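Local structure of dermonecrotic toxin (Pasteurella multocida, 2EBF) at residues L618-V629 / V680-V688; M646-R654 / V701-N712. The protein is a secreted mitogenic and osteolytic toxin that induces bone resorption and is associated with severe progressive atrophic rhinitis in pigs. All blocks are in the same frame, centred on the assembly; numbering follows the deposited sequence.

Overall arrangement
Both interactions lie in the C3 domain at the C-terminal end of the toxin, their centres 13 Å apart, and both reach the same six-stranded antiparallel sheet. Interaction 1 is a partly buried loop-on-turn contact at the end of strand 676-681, where a backbone hydrogen bond, bridging waters and a few apolar touches join a disulfide-closed loop, which also binds a phosphonate, to the turn. Interaction 2 is a buried helix-on-sheet contact between strand 643-656 and helix 701-711, made almost wholly by aliphatic and indole carbons without a direct hydrogen bond. Two hydrogen bonds join them, D681 OD2 with W704 NE1 and V688 O with R711 NE. The four segments alternate along the chain.

Interaction 1: L618-V629 / V680-V688; sequences LVCMEAGSCDSV and VDASHLQFV. With 2PO (phosphonate), chain D.
The disulfide loop of the C3 domain, the part of the toxin described as carrying a thiol protease-like catalytic triad, rests on the turn after strand 676-681 through C620, M621 and C626. One direct backbone hydrogen bond joins the segments, from C620 N to A682 O (3.0 Å, 165° at the hydrogen). Next to it, S683 CA directs its hydrogen at C620 O, 3.2 Å away. C626 turns its CB toward the turn, to 3.7 Å from S683 CB. With chi1 -49° the C626 sulfur, SG, lies beside its own backbone N, placed to bond C620 SG at 2.0 Å; tied up in this disulfide, C626 is not a free thiol here. Farther along, M621 CB meets L685 CB at 3.6 Å, and a water bridges M621 O to L685 O, with 2.7 Å from its oxygen to each. Q686 CB packs against A623, and its side chain extends toward C626. S683 N donates to D681 OD1 (3.0 Å), closing an Asx turn. Away from the turn, D627 N donates to phosphonate O1P at 2.9 Å, at a site completed by G624, S625, C626 and S628. D681 OD2 is hydrogen-bonded to H666 NE2, an arrangement consistent with C626, H666 and D681 forming the triad, its cysteine here held in the disulfide. The disulfide loop runs between helices 613-617 and 629-639, and V633 of the latter packs on A682. S683 and Q686 both touch H666 of strand 660-673, while V619 lies on T695 and I696, just before strand 697-700.

Interaction 2: M646-R654 / V701-N712; sequences MGASITWWR and VDDWALEIAQRN
Strand 648-654 and helix 701-711 run in nearly the same direction, their axes 27° apart and 9.2 Å from each other at closest approach. This is helix-on-sheet packing: the helix, which follows directly on strand 697-700, lies over a face of the antiparallel sheet, and A648, I650 and W652 project toward it. No hydrogen bond passes straight between the segments. I650 fills the middle. Its CG1 stands anti to the backbone N (chi1 -178°) and the chain stays extended, carrying CD1 close to A705 O and to 3.9 Å from A709 CB. The CG2 branch turns the other way, to W704 CH2 at 3.7 Å and I708 CG2 close by. The I650 and W704 side chains slide past each other in opposite directions, the six-membered ring of W704 also reaching A648, with CZ3 3.8 Å from A648 CB. S649 CA sits near the ring plane at its edge, and I708 CG1 lies above one face, offset toward the rim. The indole nitrogen is satisfied at the far side by D681 OD2, which ties the helix to strand 676-681. S649 CB points away from the helix, and its hydroxyl bonds with T667 and V722. At the C-terminal end of the helix, W652 and N712 cross at about a right angle, with indole and amide planes 24° apart and W652 CZ2 at 3.6 Å from N712 CB. The amide is fixed by N712 ND2 donating to I708 O (2.9 Å), an oxygen that also accepts from N712 N on the opposite face of its carbonyl plane. A water bridges this end, accepting from W652 NE1 at 2.9 Å and donating to N712 O at 2.7 Å.

Interaction 1: L618-V629 / V680-V688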
# COMPACT_ATOMS: atom_id res chain seq x y z
N LEU A 618 -24.20 30.66 -34.56
CA LEU A 618 -23.79 29.26 -34.54
C LEU A 618 -24.66 28.40 -33.63
O LEU A 618 -24.61 27.16 -33.70
CB LEU A 618 -22.34 29.14 -34.09
CG LEU A 618 -21.30 29.73 -35.05
CD1 LEU A 618 -19.93 29.60 -34.46
CD2 LEU A 618 -21.38 29.05 -36.42
N VAL A 619 -25.44 29.05 -32.78
CA VAL A 619 -26.25 28.37 -31.78
C VAL A 619 -27.18 27.33 -32.41
O VAL A 619 -27.90 27.62 -33.36
CB VAL A 619 -27.04 29.38 -30.93
CG1 VAL A 619 -28.11 28.69 -30.12
CG2 VAL A 619 -26.09 30.15 -30.03
N CYS A 620 -27.12 26.11 -31.89
CA CYS A 620 -27.93 25.00 -32.37
C CYS A 620 -28.67 24.38 -31.18
O CYS A 620 -28.11 24.25 -30.10
CB CYS A 620 -27.01 23.97 -33.03
SG CYS A 620 -27.83 22.57 -33.76
N MET A 621 -29.93 24.00 -31.37
CA MET A 621 -30.68 23.39 -30.26
C MET A 621 -31.58 22.21 -30.63
O MET A 621 -32.33 21.71 -29.78
CB MET A 621 -31.42 24.44 -29.43
CG MET A 621 -32.43 25.29 -30.17
SD MET A 621 -32.47 26.95 -29.45
CE MET A 621 -31.57 27.88 -30.68
N GLU A 622 -31.51 21.77 -31.88
CA GLU A 622 -32.22 20.57 -32.30
C GLU A 622 -31.30 19.36 -32.19
O GLU A 622 -30.30 19.26 -32.91
CB GLU A 622 -32.77 20.70 -33.71
CG GLU A 622 -33.46 19.43 -34.20
CD GLU A 622 -34.57 19.69 -35.20
OE1 GLU A 622 -35.40 18.77 -35.40
OE2 GLU A 622 -34.63 20.80 -35.77
N ALA A 623 -31.66 18.46 -31.28
CA ALA A 623 -30.92 17.23 -31.00
C ALA A 623 -30.55 16.48 -32.28
O ALA A 623 -31.40 16.22 -33.12
CB ALA A 623 -31.73 16.34 -30.07
N GLY A 624 -29.27 16.17 -32.42
CA GLY A 624 -28.81 15.40 -33.57
C GLY A 624 -28.39 16.18 -34.79
O GLY A 624 -27.80 15.60 -35.71
N SER A 625 -28.66 17.48 -34.83
CA SER A 625 -28.31 18.30 -36.00
C SER A 625 -27.19 19.31 -35.74
O SER A 625 -26.97 20.22 -36.53
CB SER A 625 -29.55 19.00 -36.57
OG SER A 625 -29.83 20.19 -35.85
N CYS A 626 -26.47 19.13 -34.64
CA CYS A 626 -25.46 20.09 -34.22
C CYS A 626 -24.03 19.56 -34.31
O CYS A 626 -23.11 20.16 -33.77
CB CYS A 626 -25.74 20.55 -32.78
SG CYS A 626 -27.45 21.06 -32.43
N ASP A 627 -23.84 18.43 -34.99
CA ASP A 627 -22.54 17.74 -34.96
C ASP A 627 -21.34 18.53 -35.52
O ASP A 627 -20.19 18.26 -35.17
CB ASP A 627 -22.62 16.38 -35.65
CG ASP A 627 -23.50 15.39 -34.90
OD1 ASP A 627 -24.08 15.74 -33.85
OD2 ASP A 627 -23.60 14.24 -35.37
N SER A 628 -21.62 19.51 -36.38
CA SER A 628 -20.55 20.30 -37.00
C SER A 628 -20.29 21.65 -36.32
O SER A 628 -19.51 22.46 -36.81
CB SER A 628 -20.83 20.49 -38.49
OG SER A 628 -21.88 21.43 -38.69
N VAL A 629 -20.94 21.87 -35.18
CA VAL A 629 -20.85 23.16 -34.49
C VAL A 629 -19.49 23.45 -33.83
O VAL A 629 -18.98 24.57 -33.95
CB VAL A 629 -22.02 23.34 -33.48
CG1 VAL A 629 -21.77 24.51 -32.52
CG2 VAL A 629 -23.33 23.54 -34.24
N VAL A 680 -16.97 26.34 -24.51
CA VAL A 680 -17.86 27.30 -25.16
C VAL A 680 -18.83 26.47 -25.99
O VAL A 680 -18.56 26.09 -27.13
CB VAL A 680 -17.10 28.36 -26.01
CG1 VAL A 680 -18.08 29.28 -26.76
CG2 VAL A 680 -16.19 29.20 -25.12
N ASP A 681 -19.97 26.16 -25.39
CA ASP A 681 -20.85 25.14 -25.93
C ASP A 681 -22.14 25.79 -26.44
O ASP A 681 -23.06 26.08 -25.66
CB ASP A 681 -21.10 24.09 -24.85
CG ASP A 681 -22.08 23.01 -25.27
OD1 ASP A 681 -22.57 23.00 -26.42
OD2 ASP A 681 -22.37 22.15 -24.42
N ALA A 682 -22.18 26.02 -27.75
CA ALA A 682 -23.29 26.69 -28.41
C ALA A 682 -24.41 25.73 -28.84
O ALA A 682 -25.38 26.13 -29.50
CB ALA A 682 -22.78 27.48 -29.62
N SER A 683 -24.31 24.47 -28.42
CA SER A 683 -25.35 23.51 -28.76
C SER A 683 -25.92 22.73 -27.57
O SER A 683 -26.56 21.70 -27.76
CB SER A 683 -24.85 22.56 -29.85
OG SER A 683 -23.84 21.72 -29.35
N HIS A 684 -25.70 23.23 -26.35
CA HIS A 684 -26.15 22.54 -25.14
C HIS A 684 -27.68 22.55 -24.94
O HIS A 684 -28.21 21.75 -24.15
CB HIS A 684 -25.45 23.12 -23.91
CG HIS A 684 -26.15 24.31 -23.34
ND1 HIS A 684 -26.21 25.52 -24.00
CD2 HIS A 684 -26.81 24.48 -22.17
CE1 HIS A 684 -26.88 26.39 -23.25
NE2 HIS A 684 -27.25 25.78 -22.14
N LEU A 685 -28.38 23.44 -25.64
CA LEU A 685 -29.84 23.52 -25.51
C LEU A 685 -30.56 22.37 -26.23
O LEU A 685 -31.78 22.24 -26.14
CB LEU A 685 -30.39 24.88 -25.97
CG LEU A 685 -30.10 26.10 -25.07
CD1 LEU A 685 -30.89 27.30 -25.56
CD2 LEU A 685 -30.39 25.83 -23.59
N GLN A 686 -29.80 21.52 -26.91
CA GLN A 686 -30.38 20.28 -27.44
C GLN A 686 -30.77 19.34 -26.29
O GLN A 686 -31.54 18.39 -26.48
CB GLN A 686 -29.50 19.62 -28.53
CG GLN A 686 -28.23 18.95 -28.08
CD GLN A 686 -27.26 18.67 -29.25
OE1 GLN A 686 -26.16 19.24 -29.30
NE2 GLN A 686 -27.67 17.81 -30.17
N PHE A 687 -30.26 19.63 -25.09
CA PHE A 687 -30.51 18.83 -23.89
C PHE A 687 -31.39 19.60 -22.94
O PHE A 687 -31.40 20.83 -22.94
CB PHE A 687 -29.19 18.46 -23.20
CG PHE A 687 -28.17 17.88 -24.13
CD1 PHE A 687 -28.43 16.68 -24.79
CD2 PHE A 687 -26.97 18.52 -24.36
CE1 PHE A 687 -27.51 16.14 -25.69
CE2 PHE A 687 -26.04 17.99 -25.25
CZ PHE A 687 -26.30 16.79 -25.90
N VAL A 688 -32.11 18.86 -22.11
CA VAL A 688 -33.08 19.43 -21.17
C VAL A 688 -32.44 20.53 -20.30
O VAL A 688 -31.29 20.38 -19.84
CB VAL A 688 -33.78 18.31 -20.35
CG1 VAL A 688 -32.83 17.68 -19.32
CG2 VAL A 688 -35.01 18.84 -19.69
P 2PO D . -25.41 17.47 -38.39
O1P 2PO D . -25.49 16.85 -36.84
O2P 2PO D . -23.93 17.78 -39.11
O3P 2PO D . -26.83 17.78 -39.22
O HOH W 1 -27.52 25.84 -27.40
O HOH W 2 -33.94 21.47 -27.58

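Interaction 2: M646-R654 / V701-N712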
# COMPACT_ATOMS: atom_id res chain seq x y z
N MET A 646 -8.15 22.40 -26.50
CA MET A 646 -8.34 21.08 -27.13
C MET A 646 -9.81 20.75 -27.29
O MET A 646 -10.19 20.01 -28.20
CB MET A 646 -7.72 20.00 -26.26
CG MET A 646 -6.25 20.17 -26.00
SD MET A 646 -5.63 18.84 -24.97
CE MET A 646 -6.41 19.19 -23.40
N GLY A 647 -10.62 21.28 -26.38
CA GLY A 647 -12.05 20.97 -26.35
C GLY A 647 -12.28 19.79 -25.43
O GLY A 647 -11.37 19.35 -24.72
N ALA A 648 -13.50 19.26 -25.45
CA ALA A 648 -13.83 18.11 -24.62
C ALA A 648 -15.04 17.39 -25.20
O ALA A 648 -15.87 18.00 -25.87
CB ALA A 648 -14.13 18.56 -23.18
N SER A 649 -15.11 16.09 -24.95
CA SER A 649 -16.24 15.28 -25.36
C SER A 649 -16.67 14.39 -24.21
O SER A 649 -15.86 13.96 -23.39
CB SER A 649 -15.87 14.44 -26.58
OG SER A 649 -15.42 15.26 -27.63
N ILE A 650 -17.96 14.12 -24.14
CA ILE A 650 -18.50 13.24 -23.12
C ILE A 650 -19.47 12.26 -23.77
O ILE A 650 -20.24 12.65 -24.64
CB ILE A 650 -19.16 14.03 -21.97
CG1 ILE A 650 -19.65 13.06 -20.90
CG2 ILE A 650 -20.28 14.96 -22.52
CD1 ILE A 650 -20.06 13.71 -19.58
N THR A 651 -19.41 11.01 -23.34
CA THR A 651 -20.27 9.96 -23.90
C THR A 651 -20.79 9.08 -22.76
O THR A 651 -20.13 8.95 -21.73
CB THR A 651 -19.53 9.13 -24.97
OG1 THR A 651 -20.43 8.17 -25.55
CG2 THR A 651 -18.30 8.41 -24.38
N TRP A 652 -21.96 8.49 -22.94
CA TRP A 652 -22.61 7.77 -21.85
C TRP A 652 -23.60 6.76 -22.41
O TRP A 652 -23.80 6.68 -23.62
CB TRP A 652 -23.32 8.75 -20.88
CG TRP A 652 -24.47 9.52 -21.48
CD1 TRP A 652 -25.78 9.13 -21.54
CD2 TRP A 652 -24.40 10.81 -22.11
NE1 TRP A 652 -26.54 10.09 -22.18
CE2 TRP A 652 -25.71 11.13 -22.54
CE3 TRP A 652 -23.36 11.71 -22.37
CZ2 TRP A 652 -26.01 12.33 -23.21
CZ3 TRP A 652 -23.65 12.91 -23.04
CH2 TRP A 652 -24.98 13.20 -23.44
N TRP A 653 -24.18 5.97 -21.51
CA TRP A 653 -25.17 4.97 -21.92
C TRP A 653 -26.56 5.45 -21.58
O TRP A 653 -26.77 6.16 -20.58
CB TRP A 653 -24.91 3.62 -21.23
CG TRP A 653 -23.52 3.10 -21.41
CD1 TRP A 653 -22.56 3.04 -20.45
CD2 TRP A 653 -22.92 2.60 -22.62
NE1 TRP A 653 -21.40 2.53 -20.97
CE2 TRP A 653 -21.59 2.25 -22.30
CE3 TRP A 653 -23.38 2.40 -23.93
CZ2 TRP A 653 -20.70 1.70 -23.24
CZ3 TRP A 653 -22.49 1.85 -24.88
CH2 TRP A 653 -21.16 1.53 -24.52
N ARG A 654 -27.51 5.05 -22.41
CA ARG A 654 -28.91 5.41 -22.18
C ARG A 654 -29.80 4.18 -22.37
O ARG A 654 -29.65 3.45 -23.36
CB ARG A 654 -29.34 6.52 -23.15
CG ARG A 654 -30.72 7.10 -22.85
CD ARG A 654 -31.54 7.17 -24.13
NE ARG A 654 -31.46 8.46 -24.77
CZ ARG A 654 -31.76 8.70 -26.05
NH1 ARG A 654 -32.17 7.72 -26.86
NH2 ARG A 654 -31.65 9.93 -26.51
N VAL A 701 -14.04 23.03 -18.16
CA VAL A 701 -14.41 21.78 -18.85
C VAL A 701 -14.98 20.69 -17.92
O VAL A 701 -15.96 20.03 -18.26
CB VAL A 701 -13.30 21.24 -19.81
CG1 VAL A 701 -13.16 22.15 -21.05
CG2 VAL A 701 -11.97 21.09 -19.09
N ASP A 702 -14.39 20.52 -16.73
CA ASP A 702 -14.88 19.51 -15.78
C ASP A 702 -16.30 19.79 -15.29
O ASP A 702 -17.10 18.87 -15.11
CB ASP A 702 -13.94 19.37 -14.59
CG ASP A 702 -12.58 18.84 -14.99
OD1 ASP A 702 -12.46 18.19 -16.06
OD2 ASP A 702 -11.62 19.07 -14.22
N ASP A 703 -16.60 21.07 -15.05
CA ASP A 703 -17.94 21.49 -14.65
C ASP A 703 -18.92 21.34 -15.80
O ASP A 703 -20.07 20.93 -15.60
CB ASP A 703 -17.89 22.93 -14.16
CG ASP A 703 -17.03 23.08 -12.92
OD1 ASP A 703 -17.21 22.29 -11.98
OD2 ASP A 703 -16.14 23.95 -12.91
N TRP A 704 -18.46 21.64 -17.01
CA TRP A 704 -19.25 21.38 -18.21
C TRP A 704 -19.62 19.89 -18.31
O TRP A 704 -20.80 19.57 -18.48
CB TRP A 704 -18.49 21.83 -19.47
CG TRP A 704 -19.13 21.38 -20.77
CD1 TRP A 704 -20.13 22.01 -21.46
CD2 TRP A 704 -18.79 20.21 -21.55
NE1 TRP A 704 -20.44 21.31 -22.59
CE2 TRP A 704 -19.63 20.21 -22.68
CE3 TRP A 704 -17.86 19.17 -21.39
CZ2 TRP A 704 -19.58 19.20 -23.65
CZ3 TRP A 704 -17.80 18.17 -22.36
CH2 TRP A 704 -18.66 18.19 -23.48
N ALA A 705 -18.63 19.00 -18.19
CA ALA A 705 -18.88 17.55 -18.29
C ALA A 705 -19.91 17.11 -17.27
O ALA A 705 -20.86 16.38 -17.60
CB ALA A 705 -17.59 16.77 -18.13
N LEU A 706 -19.74 17.57 -16.03
CA LEU A 706 -20.64 17.21 -14.94
C LEU A 706 -22.06 17.70 -15.24
O LEU A 706 -23.02 16.94 -15.07
CB LEU A 706 -20.13 17.79 -13.61
CG LEU A 706 -20.84 17.41 -12.31
CD1 LEU A 706 -19.98 17.70 -11.07
CD2 LEU A 706 -22.07 18.21 -12.20
N GLU A 707 -22.19 18.94 -15.70
CA GLU A 707 -23.51 19.49 -16.02
C GLU A 707 -24.22 18.68 -17.11
O GLU A 707 -25.39 18.34 -16.97
CB GLU A 707 -23.43 20.96 -16.43
CG GLU A 707 -24.71 21.44 -17.11
CD GLU A 707 -24.94 22.94 -17.06
OE1 GLU A 707 -24.28 23.65 -16.27
OE2 GLU A 707 -25.82 23.40 -17.80
N ILE A 708 -23.50 18.38 -18.18
CA ILE A 708 -24.06 17.61 -19.29
C ILE A 708 -24.47 16.20 -18.83
O ILE A 708 -25.54 15.72 -19.20
CB ILE A 708 -23.04 17.53 -20.48
CG1 ILE A 708 -22.73 18.94 -21.04
CG2 ILE A 708 -23.60 16.66 -21.59
CD1 ILE A 708 -23.96 19.73 -21.56
N ALA A 709 -23.63 15.54 -18.04
CA ALA A 709 -23.95 14.20 -17.55
C ALA A 709 -25.21 14.22 -16.67
O ALA A 709 -26.09 13.38 -16.81
CB ALA A 709 -22.76 13.61 -16.79
N GLN A 710 -25.29 15.20 -15.79
CA GLN A 710 -26.42 15.30 -14.86
C GLN A 710 -27.73 15.61 -15.58
O GLN A 710 -28.76 14.96 -15.33
CB GLN A 710 -26.13 16.34 -13.78
CG GLN A 710 -25.10 15.88 -12.76
CD GLN A 710 -24.89 16.87 -11.62
OE1 GLN A 710 -25.22 18.05 -11.73
NE2 GLN A 710 -24.31 16.38 -10.53
N ARG A 711 -27.69 16.57 -16.49
CA ARG A 711 -28.90 16.96 -17.23
C ARG A 711 -29.46 15.80 -18.03
O ARG A 711 -30.69 15.63 -18.15
CB ARG A 711 -28.63 18.17 -18.14
CG ARG A 711 -28.54 19.47 -17.37
CD ARG A 711 -27.93 20.59 -18.18
NE ARG A 711 -28.65 20.89 -19.41
CZ ARG A 711 -28.18 21.70 -20.35
NH1 ARG A 711 -27.01 22.29 -20.18
NH2 ARG A 711 -28.88 21.94 -21.46
N ASN A 712 -28.56 14.98 -18.55
CA ASN A 712 -28.93 13.86 -19.39
C ASN A 712 -29.12 12.54 -18.65
O ASN A 712 -29.32 11.49 -19.28
CB ASN A 712 -27.90 13.70 -20.51
CG ASN A 712 -28.06 14.76 -21.58
OD1 ASN A 712 -29.04 14.76 -22.33
ND2 ASN A 712 -27.10 15.66 -21.65
O HOH W 3 -29.44 10.22 -21.67